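Lmo1499 protein (Listeria monocytogenes, PDB 4IIW) probably acts as a membrane-bound lytic transglycosylase that cuts nascent peptidoglycan strands internally and so ends their elongation. Local coordinates at residues B[51-56]-B[66-71]; B[75-80]-B[99-104]. All coordinates share one frame; numbering follows the deposited sequence.

Contact 1: residues B[51-56]-B[66-71]; sequences DISTIL and SIFSFY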
# COMPACT_ATOMS: atom_id res chain seq x y z
N ASP B 51 0.16 -19.27 -2.78
CA ASP B 51 1.08 -20.39 -2.77
C ASP B 51 2.51 -19.94 -3.03
O ASP B 51 3.41 -20.28 -2.26
CB ASP B 51 0.68 -21.43 -3.81
CG ASP B 51 -0.54 -22.20 -3.42
OD1 ASP B 51 -0.74 -22.34 -2.20
OD2 ASP B 51 -1.28 -22.67 -4.31
N ILE B 52 2.70 -19.15 -4.08
CA ILE B 52 4.03 -18.67 -4.47
C ILE B 52 4.68 -17.77 -3.43
O ILE B 52 5.85 -17.93 -3.08
CB ILE B 52 3.96 -17.90 -5.80
CG1 ILE B 52 3.57 -18.85 -6.95
CG2 ILE B 52 5.28 -17.24 -6.13
CD1 ILE B 52 3.18 -18.14 -8.23
N SER B 53 3.91 -16.80 -2.94
CA SER B 53 4.39 -15.88 -1.92
C SER B 53 4.92 -16.63 -0.70
O SER B 53 6.00 -16.34 -0.19
CB SER B 53 3.23 -14.97 -1.46
OG SER B 53 2.71 -14.23 -2.55
N THR B 54 4.16 -17.62 -0.25
CA THR B 54 4.50 -18.37 0.95
C THR B 54 5.72 -19.25 0.75
O THR B 54 6.52 -19.42 1.69
CB THR B 54 3.27 -19.16 1.40
OG1 THR B 54 2.21 -18.22 1.60
CG2 THR B 54 3.52 -19.91 2.70
N ILE B 55 5.90 -19.81 -0.45
CA ILE B 55 7.12 -20.58 -0.71
C ILE B 55 8.34 -19.64 -0.66
O ILE B 55 9.36 -20.00 -0.09
CB ILE B 55 7.07 -21.33 -2.05
CG1 ILE B 55 6.01 -22.43 -2.00
CG2 ILE B 55 8.40 -21.99 -2.34
CD1 ILE B 55 5.59 -22.87 -3.38
N LEU B 56 8.22 -18.43 -1.24
CA LEU B 56 9.32 -17.47 -1.19
C LEU B 56 9.70 -17.12 0.26
O LEU B 56 10.89 -17.04 0.61
CB LEU B 56 8.97 -16.19 -1.96
CG LEU B 56 8.86 -16.32 -3.49
CD1 LEU B 56 8.35 -15.01 -4.14
CD2 LEU B 56 10.20 -16.75 -4.12
N SER B 66 2.45 -11.78 2.41
CA SER B 66 1.36 -10.81 2.11
C SER B 66 1.78 -9.65 1.22
O SER B 66 1.10 -9.29 0.24
CB SER B 66 0.85 -10.17 3.39
OG SER B 66 0.36 -11.15 4.26
N ILE B 67 2.89 -9.03 1.61
CA ILE B 67 3.40 -7.88 0.91
C ILE B 67 3.78 -8.27 -0.54
O ILE B 67 3.56 -7.51 -1.49
CB ILE B 67 4.52 -7.25 1.71
CG1 ILE B 67 3.89 -6.58 2.95
CG2 ILE B 67 5.28 -6.26 0.86
CD1 ILE B 67 4.86 -6.20 4.10
N PHE B 68 4.30 -9.47 -0.71
CA PHE B 68 4.61 -9.94 -2.04
C PHE B 68 3.32 -10.18 -2.86
O PHE B 68 3.27 -9.87 -4.03
CB PHE B 68 5.44 -11.20 -1.96
CG PHE B 68 5.95 -11.68 -3.28
CD1 PHE B 68 5.23 -12.60 -4.02
CD2 PHE B 68 7.15 -11.22 -3.77
CE1 PHE B 68 5.69 -13.03 -5.25
CE2 PHE B 68 7.62 -11.65 -5.00
CZ PHE B 68 6.88 -12.57 -5.74
N SER B 69 2.29 -10.74 -2.24
CA SER B 69 1.03 -10.95 -2.94
C SER B 69 0.46 -9.63 -3.39
O SER B 69 -0.11 -9.53 -4.49
CB SER B 69 0.01 -11.66 -2.06
OG SER B 69 0.41 -12.99 -1.84
N PHE B 70 0.60 -8.61 -2.55
CA PHE B 70 0.10 -7.30 -2.87
C PHE B 70 0.86 -6.73 -4.06
O PHE B 70 0.28 -6.11 -4.93
CB PHE B 70 0.21 -6.35 -1.66
CG PHE B 70 -0.28 -4.97 -1.94
CD1 PHE B 70 -1.63 -4.66 -1.84
CD2 PHE B 70 0.59 -3.96 -2.30
CE1 PHE B 70 -2.08 -3.40 -2.11
CE2 PHE B 70 0.14 -2.69 -2.56
CZ PHE B 70 -1.19 -2.41 -2.47
N TYR B 71 2.17 -6.94 -4.11
CA TYR B 71 2.96 -6.41 -5.22
C TYR B 71 2.46 -6.98 -6.54
O TYR B 71 2.24 -6.24 -7.53
CB TYR B 71 4.44 -6.76 -5.04
CG TYR B 71 5.31 -6.24 -6.14
CD1 TYR B 71 5.36 -6.87 -7.37
CD2 TYR B 71 6.10 -5.12 -5.94
CE1 TYR B 71 6.16 -6.39 -8.38
CE2 TYR B 71 6.91 -4.63 -6.94
CZ TYR B 71 6.94 -5.26 -8.16
OH TYR B 71 7.74 -4.77 -9.19
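Helix segments 51-56 and 66-71 run roughly antiparallel, with axes 8.6 Å apart at an angle of 137°, and their CA atoms are nearest at S53 and F68. Two consecutive helices lie here between strands 39-43 and 83-87, which pair antiparallel. This beta-alpha-alpha-beta order is consistent with a LysM-like fold.

F68 carries the apolar half of the contact. Its CG is anti to the backbone N (chi1 -173°), and the ring reaches across to helix 49-58. L56 makes a CH-pi contact from above one face: its CD1 stands 3.5 Å from the centroid of the F68 ring, displaced toward the rim. The two side chains cross at about a right angle. I52 CG2 approaches the same ring obliquely, 4.3 Å from F68 CE1. I62 and V97 also pack on F68.

The polar half is a pair of buried serines. S53 OG is also hydrogen-bonded to I49 O, one turn back on its own helix, and S69 OG bonds weakly to A65 O. T54 and S66 face a second subunit. S53 OG sits in the plane of the F68 ring, at the CD1 edge, and lies 2.7 Å from S69 OG, a probable hydrogen bond.

Contact 2: residues B[75-80]-B[99-104]; sequences NNDTNL and KMQEGK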
# COMPACT_ATOMS: atom_id res chain seq x y z
N ASN B 75 0.60 -4.59 -9.47
CA ASN B 75 1.23 -4.44 -10.78
C ASN B 75 0.57 -5.34 -11.83
O ASN B 75 0.82 -5.18 -13.04
CB ASN B 75 2.70 -4.77 -10.65
CG ASN B 75 3.44 -3.76 -9.81
OD1 ASN B 75 3.60 -2.62 -10.23
ND2 ASN B 75 3.90 -4.16 -8.61
N ASN B 76 -0.28 -6.25 -11.36
CA ASN B 76 -1.02 -7.20 -12.21
C ASN B 76 -0.12 -8.20 -12.92
O ASN B 76 -0.42 -8.63 -14.02
CB ASN B 76 -1.91 -6.49 -13.22
CG ASN B 76 -3.07 -7.36 -13.67
OD1 ASN B 76 -3.59 -8.15 -12.88
ND2 ASN B 76 -3.51 -7.20 -14.93
N ASP B 77 0.94 -8.60 -12.25
CA ASP B 77 1.92 -9.57 -12.74
C ASP B 77 1.51 -10.98 -12.33
O ASP B 77 2.25 -11.68 -11.62
CB ASP B 77 3.30 -9.26 -12.11
CG ASP B 77 3.86 -7.87 -12.53
OD1 ASP B 77 3.58 -7.41 -13.66
OD2 ASP B 77 4.61 -7.26 -11.75
N THR B 78 0.33 -11.40 -12.77
CA THR B 78 -0.22 -12.69 -12.36
C THR B 78 0.21 -13.89 -13.22
O THR B 78 -0.04 -15.04 -12.84
CB THR B 78 -1.76 -12.65 -12.33
OG1 THR B 78 -2.27 -12.33 -13.63
CG2 THR B 78 -2.24 -11.62 -11.33
N ASN B 79 0.83 -13.64 -14.37
CA ASN B 79 1.28 -14.71 -15.26
C ASN B 79 2.60 -15.36 -14.79
O ASN B 79 3.57 -15.41 -15.54
CB ASN B 79 1.43 -14.16 -16.70
CG ASN B 79 2.41 -12.96 -16.80
OD1 ASN B 79 2.63 -12.23 -15.84
ND2 ASN B 79 2.98 -12.77 -17.99
N LEU B 80 2.63 -15.90 -13.58
CA LEU B 80 3.85 -16.50 -13.03
C LEU B 80 3.97 -18.01 -13.36
O LEU B 80 3.16 -18.83 -12.92
CB LEU B 80 3.90 -16.27 -11.52
CG LEU B 80 3.65 -14.83 -10.99
CD1 LEU B 80 3.62 -14.82 -9.45
CD2 LEU B 80 4.66 -13.82 -11.48
N LYS B 99 11.56 -12.84 -13.48
CA LYS B 99 12.04 -14.20 -13.80
C LYS B 99 10.89 -15.18 -13.93
O LYS B 99 10.85 -16.00 -14.85
CB LYS B 99 13.01 -14.73 -12.73
CG LYS B 99 14.50 -14.39 -12.90
CD LYS B 99 15.33 -15.01 -11.76
CE LYS B 99 16.84 -15.05 -12.04
NZ LYS B 99 17.21 -16.08 -13.05
N MSE B 100 9.94 -15.13 -13.00
CA MSE B 100 8.79 -16.03 -13.05
C MSE B 100 7.85 -15.72 -14.24
O MSE B 100 7.32 -16.63 -14.85
CB MSE B 100 8.03 -16.00 -11.72
CG MSE B 100 8.86 -16.52 -10.56
SE MSE B 100 7.97 -16.53 -8.84
CE MSE B 100 9.38 -17.32 -7.81
N GLN B 101 7.66 -14.45 -14.56
CA GLN B 101 6.83 -14.08 -15.70
C GLN B 101 7.41 -14.65 -16.98
O GLN B 101 6.71 -15.33 -17.73
CB GLN B 101 6.70 -12.55 -15.84
CG GLN B 101 5.75 -11.91 -14.84
CD GLN B 101 5.58 -10.42 -15.06
OE1 GLN B 101 6.53 -9.65 -14.95
NE2 GLN B 101 4.35 -10.01 -15.36
N GLU B 102 8.68 -14.37 -17.21
CA GLU B 102 9.40 -14.85 -18.39
C GLU B 102 9.70 -16.35 -18.31
O GLU B 102 9.99 -16.98 -19.31
CB GLU B 102 10.71 -14.08 -18.56
CG GLU B 102 10.52 -12.59 -18.87
CD GLU B 102 11.79 -11.76 -18.68
OE1 GLU B 102 12.88 -12.35 -18.55
OE2 GLU B 102 11.69 -10.52 -18.64
N GLY B 103 9.63 -16.90 -17.11
CA GLY B 103 9.88 -18.32 -16.92
C GLY B 103 11.34 -18.68 -17.08
O GLY B 103 11.65 -19.75 -17.62
N LYS B 104 12.23 -17.80 -16.62
CA LYS B 104 13.67 -18.04 -16.72
C LYS B 104 14.07 -18.94 -15.57
O LYS B 104 14.63 -18.50 -14.58
CB LYS B 104 14.47 -16.73 -16.72
CG LYS B 104 14.24 -15.83 -17.97
CD LYS B 104 14.66 -16.47 -19.34
CE LYS B 104 16.17 -16.69 -19.47
NZ LYS B 104 16.61 -17.06 -20.85
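The side-chain amide of Q101 meets N79 at its edge and D77 over one face. N79 OD1 lies in the Q101 amide plane and takes a hydrogen bond from Q101 NE2 at 2.8 Å, with an N-H...O angle of 162°. The donor in turn sits in the carbonyl plane of N79, on a lone pair. The two amides are nevertheless almost perpendicular, 88° apart.

D77 comes in differently. Its CB and CG stand above the NE2 end of the amide, with D77 CB 3.5 Å from Q101 NE2. Only OD1 dips toward the amide plane, without reaching it. The bond from Q101 NE2 to D77 OD1, 3.2 Å long, is therefore bent and weak.

Q101 reaches both partners with an extended chain (chi2 -176°) from the last turn of helix 93-102. That helix ends in a Schellman motif with G103 at C-prime. The opposing loop is folded by two inverse gamma turns, centred on D77 and N79. The N79 backbone joins in as well: Q101 CA makes a CA-H...O contact with N79 O at 3.5 Å. K81 NZ bonds to N79 O and, weakly, to Q101 O.

L80 supplies the apolar part. Its CD2 is 4.0 Å from M100 CB and equally far from Q101 CG. M100, a selenomethionine, then turns its end away toward I52 and L56. Nearby, N76 bonds to M91 O and V61 O of a fourth subunit.

The carboxylate of D77 can offer only oxygen, which favours the Q101 amide orientation with nitrogen toward the loop. N79, as modelled, fits this. The probable negative charge of D77 would favour the same orientation.

Overall arrangement
Both contacts belong to one small N-terminal region, far from the centre of the chain and away from E232, the predicted catalytic residue. Contact 1 is fully buried and joins helices 49-58 and 65-75. Contact 2 is only partly buried. It ties the loop after helix 65-75 to the end of helix 93-102. The chemistry follows: aromatic and aliphatic groups with one serine pair in the first, amide and carboxylate bonding in the second. They meet along a shared apolar seam, where I52 touches L80 and M100, and L56 touches the end of M100. Y71 also packs on D77. Other subunits border both contacts, so each lies near interfaces of the assembly.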